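Local atomic coordinates of ABC transporter ATP-binding protein (PDB entry 4HZI), a protein that probably binds and hydrolyses ATP as the ATPase subunit of an orphan ABC transporter involved in manganese utilization and tolerance. Residues E61-K73 with I237-G250. Numbering follows the deposited sequence.
Sequences EHCVLLGRNGAGK and IPDFYSKAVLLKEG. With SO4 (sulfate ion), chain C.
One face of the H62 imidazole receives the edge of the F240 ring, F240 CD1 lying 3.6 Å from H62 CG with the planes at 80°. The imidazole in turn points its edge at the face of Y241, over which H62 CB also sits, 3.6 Å from Y241 CD1; C63 CA lies in plane at the edge of the Y241 ring. S227 OG, on the neighbouring strand 227-231, hydrogen-bonds both H62 ND1 and Y241 OH, linking the polar ends of the two rings. With CG1 anti to the backbone N (chi1 -171°), V64 sets CG2 3.4 Å from Y241 CB, while CG1 packs on I237 CD1. Beyond the cluster, strands 62-67 and 243-248 run parallel, bonded alternately from V64 N to K243 O, V245 N to V64 O, L66 N to V245 O and L247 N to L66 O. L65 CD1 touches V245 CG1 at 3.6 Å on one face of the sheet; L66 and L246 lie side by side on the other. Past the strand ends, G250 N donates to A71 O (2.8 Å), tying the two loops, and L247 CD2 packs against A71 O and K73 CG. The sulfate is gripped by the amides of G70, G72, K73 and S74 and by K73 NZ, 2.8 Å from sulfate O2. This strand-loop-helix with backbone amides turned onto an anion fits the Walker A P-loop of ABC ATPases, probably where a nucleotide phosphate binds.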
# COMPACT_ATOMS: atom_id res chain seq x y z
N GLU A 61 7.72 25.27 -5.99
CA GLU A 61 6.99 24.27 -6.72
C GLU A 61 6.81 22.96 -5.93
O GLU A 61 7.61 22.57 -5.02
CB GLU A 61 7.66 23.94 -8.07
CG GLU A 61 7.70 25.10 -9.02
CD GLU A 61 8.15 24.69 -10.41
OE1 GLU A 61 9.01 23.75 -10.50
OE2 GLU A 61 7.65 25.31 -11.39
N HIS A 62 5.73 22.28 -6.27
CA HIS A 62 5.39 20.99 -5.69
C HIS A 62 5.33 20.02 -6.89
O HIS A 62 4.46 20.12 -7.76
CB HIS A 62 4.08 21.13 -4.90
CG HIS A 62 4.23 22.04 -3.73
ND1 HIS A 62 5.01 21.70 -2.63
CD2 HIS A 62 3.84 23.32 -3.54
CE1 HIS A 62 5.02 22.72 -1.78
NE2 HIS A 62 4.32 23.71 -2.31
N CYS A 63 6.27 19.07 -6.90
CA CYS A 63 6.45 18.14 -8.00
C CYS A 63 6.22 16.71 -7.52
O CYS A 63 6.70 16.34 -6.47
CB CYS A 63 7.88 18.28 -8.54
SG CYS A 63 8.15 17.25 -10.01
N VAL A 64 5.46 15.93 -8.26
CA VAL A 64 5.25 14.53 -7.94
C VAL A 64 6.15 13.66 -8.83
O VAL A 64 6.25 13.89 -10.05
CB VAL A 64 3.83 14.03 -8.25
CG1 VAL A 64 3.60 12.61 -7.69
CG2 VAL A 64 2.78 14.95 -7.79
N LEU A 65 6.73 12.63 -8.25
CA LEU A 65 7.40 11.55 -9.02
C LEU A 65 6.51 10.34 -8.96
O LEU A 65 6.33 9.73 -7.89
CB LEU A 65 8.77 11.27 -8.43
CG LEU A 65 9.65 10.16 -9.01
CD1 LEU A 65 10.16 10.57 -10.35
CD2 LEU A 65 10.85 9.88 -8.07
N LEU A 66 5.85 10.03 -10.07
CA LEU A 66 4.92 8.91 -10.16
C LEU A 66 5.60 7.79 -10.94
O LEU A 66 6.07 7.99 -12.07
CB LEU A 66 3.62 9.28 -10.85
CG LEU A 66 2.56 8.19 -11.02
CD1 LEU A 66 1.94 7.73 -9.70
CD2 LEU A 66 1.43 8.58 -11.96
N GLY A 67 5.74 6.63 -10.31
CA GLY A 67 6.42 5.55 -11.01
C GLY A 67 5.83 4.21 -10.67
O GLY A 67 5.25 4.06 -9.64
N ARG A 68 5.98 3.25 -11.57
CA ARG A 68 5.65 1.86 -11.30
C ARG A 68 6.50 1.27 -10.19
O ARG A 68 7.59 1.77 -9.89
CB ARG A 68 5.86 1.03 -12.56
CG ARG A 68 5.20 1.60 -13.82
CD ARG A 68 3.84 1.03 -14.03
NE ARG A 68 3.97 -0.40 -14.21
CZ ARG A 68 4.11 -1.03 -15.38
NH1 ARG A 68 4.14 -0.37 -16.55
NH2 ARG A 68 4.21 -2.37 -15.35
N ASN A 69 6.06 0.19 -9.54
CA ASN A 69 7.04 -0.43 -8.61
C ASN A 69 8.17 -1.03 -9.43
O ASN A 69 8.03 -1.41 -10.61
CB ASN A 69 6.48 -1.43 -7.61
CG ASN A 69 5.62 -0.76 -6.55
OD1 ASN A 69 5.97 0.31 -5.91
ND2 ASN A 69 4.46 -1.38 -6.36
N GLY A 70 9.34 -0.86 -8.87
CA GLY A 70 10.59 -1.21 -9.52
C GLY A 70 11.12 -0.20 -10.51
O GLY A 70 12.14 -0.46 -11.16
N ALA A 71 10.54 1.00 -10.60
CA ALA A 71 10.97 1.98 -11.59
C ALA A 71 12.26 2.68 -11.25
O ALA A 71 12.80 3.38 -12.08
CB ALA A 71 9.86 3.06 -11.83
N GLY A 72 12.74 2.55 -10.01
CA GLY A 72 13.90 3.26 -9.58
C GLY A 72 13.67 4.43 -8.66
O GLY A 72 14.58 5.23 -8.46
N LYS A 73 12.44 4.59 -8.17
CA LYS A 73 12.12 5.74 -7.36
C LYS A 73 13.01 5.83 -6.08
O LYS A 73 13.50 6.92 -5.75
CB LYS A 73 10.66 5.69 -6.95
CG LYS A 73 9.75 5.88 -8.18
CD LYS A 73 8.31 6.08 -7.80
CE LYS A 73 7.84 5.06 -6.84
NZ LYS A 73 7.82 3.70 -7.41
N ILE A 237 -2.21 11.76 -4.40
CA ILE A 237 -1.55 13.02 -4.76
C ILE A 237 -2.46 14.20 -4.43
O ILE A 237 -3.47 14.37 -5.07
CB ILE A 237 -1.22 13.09 -6.27
CG1 ILE A 237 -0.26 11.96 -6.64
CG2 ILE A 237 -0.58 14.41 -6.59
CD1 ILE A 237 -0.09 11.72 -8.10
N PRO A 238 -2.05 15.06 -3.50
CA PRO A 238 -2.90 16.22 -3.20
C PRO A 238 -3.00 17.21 -4.35
O PRO A 238 -2.11 17.31 -5.21
CB PRO A 238 -2.18 16.93 -2.05
CG PRO A 238 -1.08 16.09 -1.63
CD PRO A 238 -0.89 14.96 -2.61
N ASP A 239 -4.04 18.04 -4.30
CA ASP A 239 -4.29 19.01 -5.34
C ASP A 239 -3.24 20.08 -5.58
O ASP A 239 -3.20 20.66 -6.65
CB ASP A 239 -5.65 19.71 -5.10
CG ASP A 239 -5.64 20.69 -3.89
OD1 ASP A 239 -4.69 20.73 -3.06
OD2 ASP A 239 -6.64 21.44 -3.77
N PHE A 240 -2.38 20.38 -4.61
CA PHE A 240 -1.43 21.47 -4.84
C PHE A 240 -0.17 21.07 -5.67
O PHE A 240 0.67 21.88 -5.95
CB PHE A 240 -1.04 22.18 -3.56
CG PHE A 240 -0.38 21.34 -2.54
CD1 PHE A 240 0.99 21.09 -2.58
CD2 PHE A 240 -1.10 20.82 -1.50
CE1 PHE A 240 1.61 20.32 -1.62
CE2 PHE A 240 -0.50 20.03 -0.53
CZ PHE A 240 0.87 19.75 -0.59
N TYR A 241 -0.05 19.80 -6.01
CA TYR A 241 1.03 19.32 -6.90
C TYR A 241 0.76 19.77 -8.31
O TYR A 241 -0.26 19.43 -8.92
CB TYR A 241 1.22 17.78 -6.76
CG TYR A 241 2.02 17.56 -5.51
CD1 TYR A 241 3.41 17.69 -5.50
CD2 TYR A 241 1.37 17.34 -4.29
CE1 TYR A 241 4.12 17.62 -4.31
CE2 TYR A 241 2.08 17.28 -3.10
CZ TYR A 241 3.43 17.41 -3.09
OH TYR A 241 4.10 17.34 -1.85
N SER A 242 1.65 20.59 -8.84
CA SER A 242 1.42 21.20 -10.15
C SER A 242 2.30 20.66 -11.29
O SER A 242 2.06 20.97 -12.46
CB SER A 242 1.66 22.71 -10.02
OG SER A 242 3.04 22.99 -9.86
N LYS A 243 3.34 19.90 -10.95
CA LYS A 243 4.32 19.37 -11.93
C LYS A 243 4.49 17.90 -11.62
O LYS A 243 4.29 17.48 -10.47
CB LYS A 243 5.69 19.99 -11.74
CG LYS A 243 5.78 21.49 -11.85
CD LYS A 243 5.73 21.91 -13.31
CE LYS A 243 7.05 21.62 -14.00
NZ LYS A 243 7.40 22.73 -14.93
N ALA A 244 4.88 17.11 -12.62
CA ALA A 244 5.13 15.69 -12.36
C ALA A 244 6.28 15.20 -13.24
O ALA A 244 6.61 15.77 -14.31
CB ALA A 244 3.91 14.87 -12.60
N VAL A 245 6.86 14.13 -12.77
CA VAL A 245 7.83 13.35 -13.50
C VAL A 245 7.29 11.92 -13.49
O VAL A 245 6.99 11.38 -12.40
CB VAL A 245 9.19 13.36 -12.76
CG1 VAL A 245 10.22 12.45 -13.45
CG2 VAL A 245 9.75 14.75 -12.64
N LEU A 246 7.19 11.28 -14.65
CA LEU A 246 6.68 9.92 -14.76
C LEU A 246 7.92 9.03 -15.03
O LEU A 246 8.72 9.36 -15.91
CB LEU A 246 5.72 9.76 -15.94
CG LEU A 246 4.50 10.67 -15.99
CD1 LEU A 246 3.66 10.31 -17.21
CD2 LEU A 246 3.62 10.60 -14.74
N LEU A 247 8.11 8.03 -14.17
CA LEU A 247 9.31 7.21 -14.16
C LEU A 247 8.95 5.76 -14.39
O LEU A 247 8.07 5.21 -13.75
CB LEU A 247 10.03 7.32 -12.81
CG LEU A 247 11.50 6.93 -12.82
CD1 LEU A 247 12.47 7.91 -13.44
CD2 LEU A 247 11.97 6.57 -11.40
N LYS A 248 9.67 5.13 -15.33
CA LYS A 248 9.41 3.76 -15.73
C LYS A 248 10.75 3.12 -16.14
O LYS A 248 11.44 3.63 -17.01
CB LYS A 248 8.49 3.77 -16.93
CG LYS A 248 8.02 2.42 -17.40
CD LYS A 248 7.38 2.62 -18.79
CE LYS A 248 6.63 1.39 -19.25
NZ LYS A 248 6.07 1.65 -20.60
N GLU A 249 11.13 2.10 -15.39
CA GLU A 249 12.41 1.36 -15.68
C GLU A 249 13.62 2.30 -15.72
O GLU A 249 14.46 2.25 -16.60
CB GLU A 249 12.24 0.57 -16.97
CG GLU A 249 11.27 -0.59 -16.83
CD GLU A 249 11.95 -1.91 -16.47
OE1 GLU A 249 12.43 -2.07 -15.32
OE2 GLU A 249 12.02 -2.78 -17.36
N GLY A 250 13.70 3.20 -14.74
CA GLY A 250 14.74 4.18 -14.66
C GLY A 250 14.78 5.33 -15.63
O GLY A 250 15.76 6.08 -15.65
S SO4 C . 11.03 1.68 -6.93
O1 SO4 C . 12.21 1.09 -7.61
O2 SO4 C . 10.40 2.60 -7.90
O3 SO4 C . 11.44 2.50 -5.79
O4 SO4 C . 10.19 0.56 -6.60
O HOH W 1 8.32 25.34 -13.92
O HOH W 2 4.32 24.26 -11.64
O HOH W 3 3.62 24.11 -7.56